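Local coordinates for protein starch synthase I (Hordeum vulgare, PDB 4HLN) that belongs to the starch synthases, glycosyltransferase-family proteins, has two Rossmann-like domains and carries starch synthase catalytic and group 1 glycosyltransferase family sequences, at residues A[401-406]-A[411-416]; A[427-430]-A[435-438]; A[198-203]-A[251-256]; A[164-169]-A[240-245]. One frame throughout, in Å; residues are numbered along the deposited sequence.

Contact 1. Residues A[401-406]-A[411-416]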
loop_
_atom_site.group_PDB
_atom_site.type_symbol
_atom_site.label_atom_id
_atom_site.label_comp_id
_atom_site.label_asym_id
_atom_site.label_seq_id
_atom_site.Cartn_x
_atom_site.Cartn_y
_atom_site.Cartn_z
ATOM N N TRP A 401 15.744 -6.766 8.462
ATOM C CA TRP A 401 16.198 -7.050 7.101
ATOM C C TRP A 401 17.499 -6.368 6.722
ATOM O O TRP A 401 17.512 -5.317 6.094
ATOM C CB TRP A 401 15.108 -6.719 6.076
ATOM C CG TRP A 401 13.815 -7.422 6.370
ATOM C CD1 TRP A 401 12.822 -6.992 7.196
ATOM C CD2 TRP A 401 13.393 -8.694 5.862
ATOM N NE1 TRP A 401 11.797 -7.908 7.225
ATOM C CE2 TRP A 401 12.122 -8.962 6.412
ATOM C CE3 TRP A 401 13.963 -9.629 4.988
ATOM C CZ2 TRP A 401 11.411 -10.123 6.116
ATOM C CZ3 TRP A 401 13.259 -10.782 4.700
ATOM C CH2 TRP A 401 11.997 -11.022 5.264
ATOM N N ASN A 402 18.599 -7.000 7.085
ATOM C CA ASN A 402 19.898 -6.493 6.724
ATOM C C ASN A 402 20.836 -7.676 6.530
ATOM O O ASN A 402 21.049 -8.455 7.451
ATOM C CB ASN A 402 20.399 -5.553 7.816
ATOM C CG ASN A 402 21.720 -4.925 7.475
ATOM O OD1 ASN A 402 22.070 -4.783 6.305
ATOM N ND2 ASN A 402 22.474 -4.551 8.496
ATOM N N PRO A 403 21.377 -7.834 5.313
ATOM C CA PRO A 403 22.252 -8.976 5.017
ATOM C C PRO A 403 23.513 -8.960 5.866
ATOM O O PRO A 403 24.226 -9.962 5.921
ATOM C CB PRO A 403 22.622 -8.774 3.544
ATOM C CG PRO A 403 21.593 -7.841 3.002
ATOM C CD PRO A 403 21.152 -6.980 4.137
ATOM N N THR A 404 23.789 -7.843 6.527
ATOM C CA THR A 404 25.028 -7.749 7.278
ATOM C C THR A 404 24.870 -8.237 8.718
ATOM O O THR A 404 25.849 -8.603 9.369
ATOM C CB THR A 404 25.639 -6.331 7.231
ATOM O OG1 THR A 404 25.575 -5.827 5.890
ATOM C CG2 THR A 404 27.103 -6.392 7.651
ATOM N N THR A 405 23.641 -8.275 9.210
ATOM C CA THR A 405 23.436 -8.683 10.596
ATOM C C THR A 405 22.387 -9.768 10.782
ATOM O O THR A 405 22.211 -10.282 11.883
ATOM C CB THR A 405 23.012 -7.498 11.439
ATOM O OG1 THR A 405 21.734 -7.030 10.977
ATOM C CG2 THR A 405 24.041 -6.402 11.311
ATOM N N ASP A 406 21.698 -10.115 9.705
ATOM C CA ASP A 406 20.565 -11.019 9.797
ATOM C C ASP A 406 20.902 -12.306 10.546
ATOM O O ASP A 406 21.681 -13.132 10.070
ATOM C CB ASP A 406 20.035 -11.339 8.406
ATOM C CG ASP A 406 18.669 -11.974 8.447
ATOM O OD1 ASP A 406 18.338 -12.606 9.475
ATOM O OD2 ASP A 406 17.926 -11.837 7.452
ATOM N N HIS A 411 25.444 -17.009 6.660
ATOM C CA HIS A 411 26.578 -16.119 6.396
ATOM C C HIS A 411 26.131 -14.695 6.144
ATOM O O HIS A 411 25.015 -14.455 5.688
ATOM C CB HIS A 411 27.389 -16.604 5.208
ATOM C CG HIS A 411 27.957 -17.969 5.399
ATOM N ND1 HIS A 411 29.037 -18.215 6.220
ATOM C CD2 HIS A 411 27.589 -19.166 4.888
ATOM C CE1 HIS A 411 29.311 -19.504 6.202
ATOM N NE2 HIS A 411 28.451 -20.104 5.399
ATOM N N HIS A 412 27.003 -13.744 6.438
ATOM C CA HIS A 412 26.631 -12.348 6.275
ATOM C C HIS A 412 27.408 -11.705 5.146
ATOM O O HIS A 412 28.510 -12.135 4.794
ATOM C CB HIS A 412 26.807 -11.588 7.584
ATOM C CG HIS A 412 25.911 -12.071 8.684
ATOM N ND1 HIS A 412 26.311 -12.127 10.003
ATOM C CD2 HIS A 412 24.631 -12.510 8.661
ATOM C CE1 HIS A 412 25.317 -12.586 10.743
ATOM N NE2 HIS A 412 24.288 -12.832 9.953
ATOM N N TYR A 413 26.811 -10.683 4.557
ATOM C CA TYR A 413 27.438 -9.985 3.453
ATOM C C TYR A 413 26.948 -8.539 3.361
ATOM O O TYR A 413 25.992 -8.145 4.033
ATOM C CB TYR A 413 27.201 -10.735 2.136
ATOM C CG TYR A 413 25.750 -10.834 1.688
ATOM C CD1 TYR A 413 25.176 -9.854 0.890
ATOM C CD2 TYR A 413 24.970 -11.924 2.033
ATOM C CE1 TYR A 413 23.863 -9.952 0.465
ATOM C CE2 TYR A 413 23.661 -12.038 1.609
ATOM C CZ TYR A 413 23.107 -11.052 0.829
ATOM O OH TYR A 413 21.790 -11.171 0.421
ATOM N N SER A 414 27.610 -7.753 2.524
ATOM C CA SER A 414 27.267 -6.350 2.381
ATOM C C SER A 414 27.505 -5.941 0.941
ATOM O O SER A 414 27.950 -6.753 0.127
ATOM C CB SER A 414 28.123 -5.495 3.318
ATOM O OG SER A 414 29.496 -5.590 2.968
ATOM N N VAL A 415 27.207 -4.684 0.625
ATOM C CA VAL A 415 27.421 -4.188 -0.721
ATOM C C VAL A 415 28.918 -4.217 -1.055
ATOM O O VAL A 415 29.312 -4.323 -2.216
ATOM C CB VAL A 415 26.832 -2.775 -0.892
ATOM C CG1 VAL A 415 27.933 -1.725 -0.869
ATOM C CG2 VAL A 415 26.040 -2.688 -2.184
ATOM N N ASP A 416 29.749 -4.154 -0.022
ATOM C CA ASP A 416 31.196 -4.107 -0.208
ATOM C C ASP A 416 31.791 -5.504 -0.322
ATOM O O ASP A 416 32.853 -5.687 -0.909
ATOM C CB ASP A 416 31.850 -3.352 0.948
ATOM C CG ASP A 416 31.176 -2.015 1.226
ATOM O OD1 ASP A 416 31.477 -1.038 0.502
ATOM O OD2 ASP A 416 30.346 -1.941 2.166
#
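Pro403, Thr404 and Asp406 meet His412, Tyr413 and Ser414 in a partly buried loop-to-loop contact, made within the long irregular connection that runs from strand 389-391 to helix 419-432. The backbone of Tyr413 is gripped at both its polar atoms. Its N donates to Pro403 O at 3.0 Å in a nearly straight bond (167°), and Thr404 OG1 donates to Tyr413 O at 3.0 Å. That hydroxyl sits anti to its own carbonyl carbon (chi1 -44°), which brings it over to the segment 411-416, where it also lies 3.6 Å from Ser414 CB. His412 works from the other end. Its NE2 donates to Asp406 O at 2.6 Å, with the oxygen close to the imidazole plane although the nitrogen stands well above the carbonyl plane. One face of the same ring is covered by the backbone around Thr404 C and Thr405 CA, so the imidazole lies flat on the turn that Asn402 O closes by accepting from Thr405 N and Asp406 N. The Tyr413 ring takes an apolar partner: Pro403 CB makes a CH-pi contact 3.6 Å from the ring centroid, over the face. Beyond the ring, Tyr413 OH bonds Tyr537 O, while Asp406 OD2 is held by Tyr537 OH and His509 ND1, which ties the loop to the second Rossmann-like domain. The arrangement belongs to the interdomain connection of a GT-B-type fold, where the chain leaves the first Rossmann-like domain's sheet and enters the second.

Contact 2. Residues A[427-430]-A[435-438]; sequences ELQR and PVRE
Gln429, near the end of helix 419-432, reaches across to the loop of Pro435, Val436 and Arg437 that follows the helix. Start at its CB, 4.2 Å from Pro435 O. CG lies anti to the carbonyl carbon (chi1 -74°), and from there the chain is extended, running alongside Pro435 O, so that CD comes within 3.6 Å of it. At the tip the amide splits its work. OE1 rests 3.5 Å from Val436 CA, and NE2 donates to Arg437 O at 3.0 Å. That bond is almost straight (175°) with the acceptor lying in the amide plane, though the nitrogen is tilted from the carbonyl plane of Arg437. NE2 also bonds Gln471 OE1, and Gln471 NE2 in turn bonds Pro435 O, so strand 471-476 takes part in holding the loop. Arg430, more exposed, adds an apolar touch: its CG meets Val436 CG2 at 3.5 Å, and Val436 CG1 sits over one face of the guanidinium, toward its rim. One helical turn back, Glu427 OE2 forms a salt bridge with Arg430 NE at 3.0 Å, which probably helps to set the position of that group. Val436 is the centre of an inverse gamma turn. With NE2 bonded to Arg437 O and Gln471 OE1, the buried Gln429 amide is probably restrained in rotation, and it joins helix, turn and strand through hydrogen bonds without needing a charge.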
loop_
_atom_site.group_PDB
_atom_site.type_symbol
_atom_site.label_atom_id
_atom_site.label_comp_id
_atom_site.label_asym_id
_atom_site.label_seq_id
_atom_site.Cartn_x
_atom_site.Cartn_y
_atom_site.Cartn_z
ATOM N N GLU A 427 24.237 -22.934 0.868
ATOM C CA GLU A 427 23.615 -23.448 2.073
ATOM C C GLU A 427 22.111 -23.591 1.911
ATOM O O GLU A 427 21.477 -24.414 2.565
ATOM C CB GLU A 427 23.944 -22.550 3.257
ATOM C CG GLU A 427 25.330 -22.791 3.808
ATOM C CD GLU A 427 25.562 -24.261 4.144
ATOM O OE1 GLU A 427 25.051 -24.718 5.194
ATOM O OE2 GLU A 427 26.244 -24.957 3.354
ATOM N N LEU A 428 21.547 -22.785 1.029
ATOM C CA LEU A 428 20.128 -22.854 0.771
ATOM C C LEU A 428 19.828 -24.037 -0.134
ATOM O O LEU A 428 18.889 -24.786 0.118
ATOM C CB LEU A 428 19.629 -21.540 0.154
ATOM C CG LEU A 428 18.152 -21.484 -0.253
ATOM C CD1 LEU A 428 17.234 -21.629 0.965
ATOM C CD2 LEU A 428 17.860 -20.197 -1.015
ATOM N N GLN A 429 20.617 -24.210 -1.190
ATOM C CA GLN A 429 20.443 -25.373 -2.055
ATOM C C GLN A 429 20.532 -26.636 -1.213
ATOM O O GLN A 429 19.746 -27.572 -1.384
ATOM C CB GLN A 429 21.484 -25.394 -3.168
ATOM C CG GLN A 429 21.202 -24.363 -4.242
ATOM C CD GLN A 429 22.405 -24.064 -5.108
ATOM O OE1 GLN A 429 23.547 -24.096 -4.642
ATOM N NE2 GLN A 429 22.155 -23.758 -6.380
ATOM N N ARG A 430 21.468 -26.647 -0.272
ATOM C CA ARG A 430 21.631 -27.809 0.584
ATOM C C ARG A 430 20.391 -28.064 1.441
ATOM O O ARG A 430 19.866 -29.176 1.476
ATOM C CB ARG A 430 22.901 -27.692 1.430
ATOM C CG ARG A 430 24.188 -27.788 0.596
ATOM C CD ARG A 430 25.420 -28.009 1.471
ATOM N NE ARG A 430 26.450 -27.006 1.202
ATOM C CZ ARG A 430 27.502 -27.197 0.414
ATOM N NH1 ARG A 430 27.676 -28.355 -0.187
ATOM N NH2 ARG A 430 28.382 -26.228 0.227
ATOM N N PRO A 435 20.649 -29.612 -6.245
ATOM C CA PRO A 435 22.031 -29.670 -6.717
ATOM C C PRO A 435 22.790 -28.367 -6.397
ATOM O O PRO A 435 22.394 -27.263 -6.816
ATOM C CB PRO A 435 21.879 -29.881 -8.230
ATOM C CG PRO A 435 20.376 -29.721 -8.533
ATOM C CD PRO A 435 19.691 -30.081 -7.262
ATOM N N VAL A 436 23.874 -28.509 -5.638
ATOM C CA VAL A 436 24.671 -27.367 -5.223
ATOM C C VAL A 436 25.507 -26.814 -6.366
ATOM O O VAL A 436 26.693 -27.106 -6.481
ATOM C CB VAL A 436 25.576 -27.723 -4.037
ATOM C CG1 VAL A 436 26.423 -26.509 -3.625
ATOM C CG2 VAL A 436 24.728 -28.216 -2.871
ATOM N N ARG A 437 24.881 -25.999 -7.205
ATOM C CA ARG A 437 25.562 -25.414 -8.348
ATOM C C ARG A 437 25.553 -23.893 -8.261
ATOM O O ARG A 437 24.495 -23.255 -8.176
ATOM C CB ARG A 437 24.885 -25.867 -9.633
ATOM C CG ARG A 437 24.720 -27.361 -9.741
ATOM C CD ARG A 437 24.038 -27.708 -11.048
ATOM N NE ARG A 437 24.529 -26.874 -12.145
ATOM C CZ ARG A 437 23.805 -26.538 -13.209
ATOM N NH1 ARG A 437 22.554 -26.967 -13.324
ATOM N NH2 ARG A 437 24.330 -25.773 -14.156
ATOM N N GLU A 438 26.743 -23.311 -8.284
ATOM C CA GLU A 438 26.882 -21.868 -8.150
ATOM C C GLU A 438 26.337 -21.135 -9.391
ATOM O O GLU A 438 25.847 -20.013 -9.315
ATOM C CB GLU A 438 28.361 -21.529 -7.901
ATOM C CG GLU A 438 28.695 -20.038 -7.916
ATOM C CD GLU A 438 28.858 -19.477 -9.327
ATOM O OE1 GLU A 438 29.352 -20.219 -10.211
ATOM O OE2 GLU A 438 28.487 -18.298 -9.548
#

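Contact 3. Residues A[198-203]-A[251-256]; sequences VTFFHE and LILELG
Phe200 and His202 of strand 195-205 pack against Ile252, Leu253 and Leu255, where helix 235-252 ends, in the alpha/beta layering of the first Rossmann-like domain. The strand belongs to the antiparallel extension of the mixed sheet, between strands 181-190 and 208-214. Alternation along it turns Phe200 and His202 to the helix face, and the segment after the helix repeats the spacing: Phe200 lies across from Leu253, and His202 across from Leu255. Leu253 is the first residue to leave helical geometry, and an inverse gamma turn centred on Glu254 carries the chain between the two leucines.

Apolar packing comes first. Leu253 CD1 touches Phe200 CD1 at 3.9 Å and is 4.1 Å from Phe200 CB, so this methyl sits beside the CB end of the ring. Ile252 CD1 approaches from the far end, 4.2 Å from Phe200 CE2. Helix residues Ala245 and Ala249 and strand residue Val211 also touch Phe200, which makes it a shared part of the core.

No hydrogen bond crosses between the two segments; His202 NE2 bonds Asp209 OD1 of the adjacent strand 208-214, which probably limits how the imidazole can rotate.

The remaining interaction is CH-pi. With CG of His202 anti to the backbone N, chi1 164° carries the imidazole toward Leu255 and chi2 -107° turns its face to it. Leu255 CD2 stands 3.7 Å from the His202 ring centroid, only 6° off the normal.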
loop_
_atom_site.group_PDB
_atom_site.type_symbol
_atom_site.label_atom_id
_atom_site.label_comp_id
_atom_site.label_asym_id
_atom_site.label_seq_id
_atom_site.Cartn_x
_atom_site.Cartn_y
_atom_site.Cartn_z
ATOM N N VAL A 198 -21.410 11.688 18.297
ATOM C CA VAL A 198 -20.217 10.885 18.494
ATOM C C VAL A 198 -19.406 11.500 19.640
ATOM O O VAL A 198 -19.576 12.681 19.970
ATOM C CB VAL A 198 -19.358 10.812 17.206
ATOM C CG1 VAL A 198 -20.181 10.251 16.050
ATOM C CG2 VAL A 198 -18.844 12.186 16.836
ATOM N N THR A 199 -18.543 10.699 20.261
ATOM C CA THR A 199 -17.654 11.212 21.292
ATOM C C THR A 199 -16.221 10.831 20.942
ATOM O O THR A 199 -15.992 10.004 20.068
ATOM C CB THR A 199 -18.024 10.702 22.697
ATOM O OG1 THR A 199 -17.927 9.277 22.723
ATOM C CG2 THR A 199 -19.450 11.118 23.066
ATOM N N PHE A 200 -15.255 11.449 21.604
ATOM C CA PHE A 200 -13.870 11.228 21.246
ATOM C C PHE A 200 -13.103 10.632 22.401
ATOM O O PHE A 200 -13.160 11.137 23.529
ATOM C CB PHE A 200 -13.200 12.540 20.833
ATOM C CG PHE A 200 -13.802 13.178 19.620
ATOM C CD1 PHE A 200 -13.215 13.016 18.370
ATOM C CD2 PHE A 200 -14.944 13.956 19.724
ATOM C CE1 PHE A 200 -13.757 13.613 17.245
ATOM C CE2 PHE A 200 -15.499 14.558 18.598
ATOM C CZ PHE A 200 -14.903 14.385 17.358
ATOM N N PHE A 201 -12.379 9.559 22.100
ATOM C CA PHE A 201 -11.459 8.943 23.038
ATOM C C PHE A 201 -10.070 9.159 22.488
ATOM O O PHE A 201 -9.912 9.372 21.291
ATOM C CB PHE A 201 -11.786 7.460 23.214
ATOM C CG PHE A 201 -13.066 7.228 23.956
ATOM C CD1 PHE A 201 -14.284 7.583 23.389
ATOM C CD2 PHE A 201 -13.056 6.692 25.236
ATOM C CE1 PHE A 201 -15.481 7.396 24.079
ATOM C CE2 PHE A 201 -14.244 6.503 25.943
ATOM C CZ PHE A 201 -15.462 6.860 25.362
ATOM N N HIS A 202 -9.063 9.146 23.348
ATOM C CA HIS A 202 -7.735 9.514 22.883
ATOM C C HIS A 202 -6.613 8.798 23.593
ATOM O O HIS A 202 -6.669 8.564 24.785
ATOM C CB HIS A 202 -7.508 11.032 22.993
ATOM C CG HIS A 202 -6.068 11.426 22.888
ATOM N ND1 HIS A 202 -5.334 11.860 23.971
ATOM C CD2 HIS A 202 -5.212 11.407 21.837
ATOM C CE1 HIS A 202 -4.092 12.106 23.587
ATOM N NE2 HIS A 202 -3.991 11.842 22.299
ATOM N N GLU A 203 -5.578 8.459 22.841
ATOM C CA GLU A 203 -4.365 7.980 23.455
ATOM C C GLU A 203 -3.119 8.520 22.756
ATOM O O GLU A 203 -3.033 8.584 21.518
ATOM C CB GLU A 203 -4.340 6.454 23.521
ATOM C CG GLU A 203 -3.096 5.926 24.235
ATOM C CD GLU A 203 -2.871 4.425 24.080
ATOM O OE1 GLU A 203 -3.739 3.732 23.495
ATOM O OE2 GLU A 203 -1.812 3.945 24.549
ATOM N N LEU A 251 -10.164 21.054 15.451
ATOM C CA LEU A 251 -10.703 22.314 15.922
ATOM C C LEU A 251 -11.098 22.294 17.397
ATOM O O LEU A 251 -11.192 23.350 18.011
ATOM C CB LEU A 251 -11.921 22.702 15.106
ATOM C CG LEU A 251 -11.746 22.787 13.592
ATOM C CD1 LEU A 251 -13.100 22.935 12.871
ATOM C CD2 LEU A 251 -10.824 23.913 13.226
ATOM N N ILE A 252 -11.334 21.120 17.978
ATOM C CA ILE A 252 -11.877 21.098 19.336
ATOM C C ILE A 252 -11.152 20.288 20.392
ATOM O O ILE A 252 -11.420 20.464 21.584
ATOM C CB ILE A 252 -13.350 20.664 19.378
ATOM C CG1 ILE A 252 -13.496 19.198 18.964
ATOM C CG2 ILE A 252 -14.225 21.616 18.553
ATOM C CD1 ILE A 252 -14.854 18.654 19.281
ATOM N N LEU A 253 -10.258 19.395 19.983
ATOM C CA LEU A 253 -9.539 18.601 20.973
ATOM C C LEU A 253 -8.276 19.311 21.477
ATOM O O LEU A 253 -7.328 19.529 20.717
ATOM C CB LEU A 253 -9.217 17.211 20.424
ATOM C CG LEU A 253 -10.455 16.352 20.132
ATOM C CD1 LEU A 253 -10.068 14.955 19.724
ATOM C CD2 LEU A 253 -11.370 16.291 21.336
ATOM N N GLU A 254 -8.259 19.678 22.756
ATOM C CA GLU A 254 -7.053 20.293 23.322
ATOM C C GLU A 254 -6.025 19.270 23.806
ATOM O O GLU A 254 -5.793 19.124 25.003
ATOM C CB GLU A 254 -7.388 21.288 24.433
ATOM C CG GLU A 254 -8.348 22.374 24.007
ATOM C CD GLU A 254 -8.189 23.654 24.799
ATOM O OE1 GLU A 254 -8.548 24.728 24.261
ATOM O OE2 GLU A 254 -7.703 23.593 25.952
ATOM N N LEU A 255 -5.405 18.583 22.856
ATOM C CA LEU A 255 -4.383 17.588 23.140
ATOM C C LEU A 255 -3.084 18.229 23.609
ATOM O O LEU A 255 -2.527 19.112 22.937
ATOM C CB LEU A 255 -4.140 16.760 21.888
ATOM C CG LEU A 255 -5.492 16.214 21.404
ATOM C CD1 LEU A 255 -5.400 15.597 20.011
ATOM C CD2 LEU A 255 -6.083 15.228 22.422
ATOM N N GLY A 256 -2.603 17.783 24.770
ATOM C CA GLY A 256 -1.425 18.375 25.386
ATOM C C GLY A 256 -1.612 19.872 25.642
ATOM O O GLY A 256 -0.637 20.635 25.615
#

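Contact 4. Residues A[164-169]-A[240-245]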
loop_
_atom_site.group_PDB
_atom_site.type_symbol
_atom_site.label_atom_id
_atom_site.label_comp_id
_atom_site.label_asym_id
_atom_site.label_seq_id
_atom_site.Cartn_x
_atom_site.Cartn_y
_atom_site.Cartn_z
ATOM N N VAL A 164 -7.210 9.528 13.264
ATOM C CA VAL A 164 -8.620 9.431 13.645
ATOM C C VAL A 164 -9.240 8.168 13.052
ATOM O O VAL A 164 -9.121 7.919 11.857
ATOM C CB VAL A 164 -9.403 10.654 13.153
ATOM C CG1 VAL A 164 -10.858 10.607 13.623
ATOM C CG2 VAL A 164 -8.734 11.901 13.626
ATOM N N MET A 165 -9.901 7.393 13.909
ATOM C CA MET A 165 -10.418 6.061 13.596
ATOM C C MET A 165 -11.687 5.822 14.365
ATOM O O MET A 165 -11.946 6.471 15.372
ATOM C CB MET A 165 -9.484 4.985 14.120
ATOM C CG MET A 165 -8.298 4.677 13.298
ATOM S SD MET A 165 -7.115 4.039 14.485
ATOM C CE MET A 165 -7.099 5.450 15.598
ATOM N N PRO A 166 -12.465 4.839 13.926
ATOM C CA PRO A 166 -13.607 4.449 14.747
ATOM C C PRO A 166 -13.129 3.673 15.955
ATOM O O PRO A 166 -12.115 2.983 15.906
ATOM C CB PRO A 166 -14.410 3.541 13.815
ATOM C CG PRO A 166 -13.937 3.923 12.412
ATOM C CD PRO A 166 -12.493 4.214 12.592
ATOM N N ARG A 167 -13.855 3.803 17.050
ATOM C CA ARG A 167 -13.624 2.957 18.206
ATOM C C ARG A 167 -14.506 1.714 18.021
ATOM O O ARG A 167 -15.685 1.703 18.374
ATOM C CB ARG A 167 -13.972 3.728 19.476
ATOM C CG ARG A 167 -13.651 3.046 20.779
ATOM C CD ARG A 167 -13.614 4.106 21.865
ATOM N NE ARG A 167 -13.600 3.573 23.220
ATOM C CZ ARG A 167 -14.690 3.391 23.962
ATOM N NH1 ARG A 167 -15.892 3.693 23.482
ATOM N NH2 ARG A 167 -14.577 2.906 25.192
ATOM N N TYR A 168 -13.935 0.684 17.409
ATOM C CA TYR A 168 -14.659 -0.562 17.182
ATOM C C TYR A 168 -14.739 -1.394 18.464
ATOM O O TYR A 168 -14.098 -2.426 18.569
ATOM C CB TYR A 168 -13.938 -1.372 16.119
ATOM C CG TYR A 168 -13.930 -0.735 14.751
ATOM C CD1 TYR A 168 -15.092 -0.679 13.988
ATOM C CD2 TYR A 168 -12.759 -0.220 14.203
ATOM C CE1 TYR A 168 -15.092 -0.119 12.724
ATOM C CE2 TYR A 168 -12.752 0.353 12.931
ATOM C CZ TYR A 168 -13.925 0.392 12.196
ATOM O OH TYR A 168 -13.952 0.940 10.932
ATOM N N LEU A 169 -15.527 -0.948 19.437
ATOM C CA LEU A 169 -15.442 -1.513 20.783
ATOM C C LEU A 169 -16.109 -2.868 20.927
ATOM O O LEU A 169 -17.181 -3.140 20.375
ATOM C CB LEU A 169 -16.026 -0.547 21.812
ATOM C CG LEU A 169 -15.703 -0.801 23.283
ATOM C CD1 LEU A 169 -14.217 -0.650 23.550
ATOM C CD2 LEU A 169 -16.487 0.153 24.160
ATOM N N THR A 240 -19.782 8.167 7.164
ATOM C CA THR A 240 -20.190 9.564 7.167
ATOM C C THR A 240 -19.897 10.198 8.540
ATOM O O THR A 240 -19.360 11.307 8.617
ATOM C CB THR A 240 -21.694 9.685 6.800
ATOM O OG1 THR A 240 -21.867 9.289 5.438
ATOM C CG2 THR A 240 -22.212 11.108 6.942
ATOM N N LEU A 241 -20.233 9.485 9.616
ATOM C CA LEU A 241 -19.981 9.992 10.961
ATOM C C LEU A 241 -18.489 10.200 11.142
ATOM O O LEU A 241 -18.047 11.241 11.653
ATOM C CB LEU A 241 -20.486 9.026 12.026
ATOM C CG LEU A 241 -21.992 8.807 12.097
ATOM C CD1 LEU A 241 -22.360 7.891 13.263
ATOM C CD2 LEU A 241 -22.735 10.124 12.181
ATOM N N LEU A 242 -17.727 9.198 10.704
ATOM C CA LEU A 242 -16.282 9.219 10.813
ATOM C C LEU A 242 -15.751 10.505 10.213
ATOM O O LEU A 242 -14.892 11.162 10.794
ATOM C CB LEU A 242 -15.668 8.032 10.070
ATOM C CG LEU A 242 -14.146 8.122 10.058
ATOM C CD1 LEU A 242 -13.602 8.249 11.495
ATOM C CD2 LEU A 242 -13.513 6.958 9.346
ATOM N N CYS A 243 -16.279 10.863 9.047
ATOM C CA CYS A 243 -15.739 11.971 8.282
ATOM C C CYS A 243 -16.063 13.323 8.903
ATOM O O CYS A 243 -15.187 14.168 9.024
ATOM C CB CYS A 243 -16.208 11.889 6.830
ATOM S SG CYS A 243 -15.328 10.627 5.846
ATOM N N TYR A 244 -17.313 13.525 9.312
ATOM C CA TYR A 244 -17.674 14.737 10.039
ATOM C C TYR A 244 -16.820 14.917 11.308
ATOM O O TYR A 244 -16.322 16.010 11.595
ATOM C CB TYR A 244 -19.163 14.728 10.409
ATOM C CG TYR A 244 -20.075 15.216 9.309
ATOM C CD1 TYR A 244 -20.271 16.582 9.101
ATOM C CD2 TYR A 244 -20.753 14.312 8.478
ATOM C CE1 TYR A 244 -21.102 17.042 8.106
ATOM C CE2 TYR A 244 -21.589 14.760 7.466
ATOM C CZ TYR A 244 -21.756 16.128 7.284
ATOM O OH TYR A 244 -22.571 16.604 6.293
ATOM N N ALA A 245 -16.663 13.830 12.053
ATOM C CA ALA A 245 -15.913 13.838 13.289
ATOM C C ALA A 245 -14.482 14.270 13.025
ATOM O O ALA A 245 -13.915 15.072 13.753
ATOM C CB ALA A 245 -15.934 12.444 13.918
#
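In the hydrophobic layer between helix and sheet of the first Rossmann-like domain, Leu242 of helix 235-252 packs on Val164, Met165 and Pro166 of strand 160-166. The short axes lie 9.0 Å apart at closest approach, and the helix runs roughly antiparallel to the strand, at 152°. A single methyl carries the contact. In Leu242, chi1 174° swings CG away from the backbone N, and chi2 55° then directs CD1 to the strand. There CD1 meets Val164 CG1 at 4.2 Å. It also lies 4.2 Å from Met165 C, over the backbone, and 4.3 Å from Pro166 CD, so one carbon spans three consecutive residues. The Val164 and Leu242 side chains run alongside one another, pointing opposite ways, rather than meeting end on. No hydrogen bond crosses the contact; it rests on van der Waals packing among buried groups. Ala245, one turn on from Leu242, faces the same way and touches Val213 of the neighbouring strand 208-214, and Val164 touches Val213 too. The hydroxyl of Tyr168 bonds Gly132 O and Tyr239 OH, the latter on helix 235-252 itself. A helix laid nearly antiparallel on a sheet strand through an apolar layer is the helix-on-sheet packing of a Rossmann-like alpha/beta domain.

In the fold
Contacts 3 and 4 belong to the first domain. Their centres lie about 12 Å apart, both use helix 235-252, and both reach the nine-stranded mixed sheet. Their segments alternate along the chain, and they touch directly: Phe201 CE2 lies 3.7 Å from Arg167 NH2, and Val198 packs on Leu241 and Ala245. Contacts 1 and 2 follow later in the sequence, one after the other, with centres about 19 Å apart and no touch; the first lies before helix 419-432, the second at its end. Contact 2 is about 53 Å, centre to centre, from contact 4. The pairs thus mark the first domain's core and the entry into the second, reflecting the two-domain build.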